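PDB 2OR0: hydroxylase from Rhodococcus sp., which probably acts as a flavin-dependent monooxygenase related to the acyl-CoA dehydrogenases, using reduced flavin and molecular oxygen to hydroxylate a substrate. Local coordinates for residues E304-S308 against A344-A348. Residues are numbered along the deposited sequence; the frame is centred on the assembly and turned at random.
Sequences EINAS and AAWRA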
loop_
_atom_site.group_PDB
_atom_site.type_symbol
_atom_site.label_atom_id
_atom_site.label_comp_id
_atom_site.label_asym_id
_atom_site.label_seq_id
_atom_site.Cartn_x
_atom_site.Cartn_y
_atom_site.Cartn_z
ATOM N N GLU A 304 13.888 12.539 10.547
ATOM C CA GLU A 304 12.507 12.081 10.757
ATOM C C GLU A 304 12.073 11.040 9.746
ATOM O O GLU A 304 11.473 10.048 10.118
ATOM C CB GLU A 304 11.519 13.261 10.723
ATOM C CG GLU A 304 11.796 14.296 11.756
ATOM C CD GLU A 304 11.681 13.747 13.169
ATOM O OE1 GLU A 304 10.534 13.578 13.627
ATOM O OE2 GLU A 304 12.724 13.521 13.834
ATOM N N ILE A 305 12.344 11.286 8.472
ATOM C CA ILE A 305 12.003 10.349 7.413
ATOM C C ILE A 305 12.749 9.020 7.623
ATOM O O ILE A 305 12.174 7.931 7.452
ATOM C CB ILE A 305 12.332 10.965 6.016
ATOM C CG1 ILE A 305 11.385 12.170 5.704
ATOM C CG2 ILE A 305 12.298 9.892 4.915
ATOM C CD1 ILE A 305 11.807 12.995 4.469
ATOM N N ASN A 306 14.034 9.088 7.993
ATOM C CA ASN A 306 14.771 7.837 8.294
ATOM C C ASN A 306 14.146 7.117 9.477
ATOM O O ASN A 306 13.989 5.909 9.420
ATOM C CB ASN A 306 16.264 8.060 8.577
ATOM C CG ASN A 306 16.937 6.789 9.091
ATOM O OD1 ASN A 306 17.043 6.569 10.302
ATOM N ND2 ASN A 306 17.301 5.926 8.184
ATOM N N ALA A 307 13.787 7.851 10.540
ATOM C CA ALA A 307 13.142 7.232 11.695
ATOM C C ALA A 307 11.877 6.445 11.306
ATOM O O ALA A 307 11.582 5.399 11.914
ATOM C CB ALA A 307 12.839 8.220 12.791
ATOM N N SER A 308 11.168 6.927 10.284
ATOM C CA SER A 308 9.941 6.245 9.820
ATOM C C SER A 308 10.263 4.959 9.087
ATOM O O SER A 308 9.633 3.914 9.352
ATOM C CB SER A 308 9.109 7.156 8.916
ATOM O OG SER A 308 8.619 8.278 9.650
ATOM N N ALA A 344 4.672 6.305 11.623
ATOM C CA ALA A 344 5.689 6.389 10.584
ATOM C C ALA A 344 5.206 7.205 9.361
ATOM O O ALA A 344 5.967 8.011 8.823
ATOM C CB ALA A 344 6.144 5.005 10.137
ATOM N N ALA A 345 3.967 6.971 8.909
ATOM C CA ALA A 345 3.406 7.770 7.801
ATOM C C ALA A 345 3.348 9.266 8.167
ATOM O O ALA A 345 3.797 10.115 7.397
ATOM C CB ALA A 345 2.012 7.260 7.392
ATOM N N TRP A 346 2.826 9.572 9.347
ATOM C CA TRP A 346 2.631 10.945 9.752
ATOM C C TRP A 346 3.970 11.718 9.902
ATOM O O TRP A 346 4.084 12.869 9.460
ATOM C CB TRP A 346 1.835 11.016 11.057
ATOM C CG TRP A 346 0.323 10.815 10.841
ATOM C CD1 TRP A 346 -0.342 9.616 10.562
ATOM C CD2 TRP A 346 -0.694 11.834 10.875
ATOM N NE1 TRP A 346 -1.713 9.851 10.467
ATOM C CE2 TRP A 346 -1.946 11.196 10.630
ATOM C CE3 TRP A 346 -0.671 13.220 11.111
ATOM C CZ2 TRP A 346 -3.151 11.899 10.615
ATOM C CZ3 TRP A 346 -1.889 13.931 11.086
ATOM C CH2 TRP A 346 -3.104 13.260 10.840
ATOM N N ARG A 347 4.950 11.064 10.530
ATOM C CA ARG A 347 6.282 11.626 10.756
ATOM C C ARG A 347 6.928 12.029 9.428
ATOM O O ARG A 347 7.473 13.115 9.306
ATOM C CB ARG A 347 7.174 10.612 11.528
ATOM C CG ARG A 347 8.509 11.203 12.065
ATOM C CD ARG A 347 9.331 10.133 12.827
ATOM N NE ARG A 347 8.534 9.482 13.879
ATOM C CZ ARG A 347 8.069 8.230 13.832
ATOM N NH1 ARG A 347 8.331 7.436 12.800
ATOM N NH2 ARG A 347 7.349 7.771 14.827
ATOM N N ALA A 348 6.842 11.144 8.450
ATOM C CA ALA A 348 7.480 11.313 7.153
ATOM C C ALA A 348 6.789 12.423 6.377
ATOM O O ALA A 348 7.446 13.298 5.806
ATOM C CB ALA A 348 7.420 10.011 6.396
HETATM O O HOH W 1 8.307 14.812 11.321
#
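Ser308 and Arg347 illustrate how a small hydroxyl can bridge two antiparallel helices while a long side chain runs along their seam. The serine OG, lying beside its own backbone N and anti to the carbonyl carbon, reaches over to the facing helix and donates to Ala344 O at 2.8 Å. It meets that oxygen in the carbonyl plane, on a lone pair, while the routine helical bond from Ala348 N also ends there, giving the buried carbonyl two donors. The same OG accepts from Arg347 NH1 at 3.3 Å, in a bent bond (138° at the hydrogen). The oxygen is tilted 27° out of the guanidinium plane. Ser308 CA sits in that plane at the group's edge.

Both segments belong to the C-terminal helical domain of the acyl-CoA dehydrogenase fold, where helices 292-324 and 331-356 form an antiparallel pair; their axes here approach to 8.3 Å. Small residues permit this closeness: Ser308 CB lies 3.9 Å from Ala344 CB, and Ile305 and Ala348 both touch Thr266 of helix 250-277, which packs against the pair.

On the more exposed side, Arg347 extends with CG anti to the backbone N, then bends at chi3 (-53°). Its aliphatic part lies against the Glu304 side chain and backbone O, with CG 3.5 Å from Glu304 OE1, and its CD also touches the Ala307 methyl. The two chains cross almost perpendicularly, and carboxylate and guanidinium approach without a salt bridge. Cut back to an alanine here, the side chain would probably leave Ser308 OG without its NH1 donor and take from Glu304 the positive charge near its carboxylate. One water donates to Arg347 O and, weakly, to Glu304 OE1, a loose water bridge between the helices.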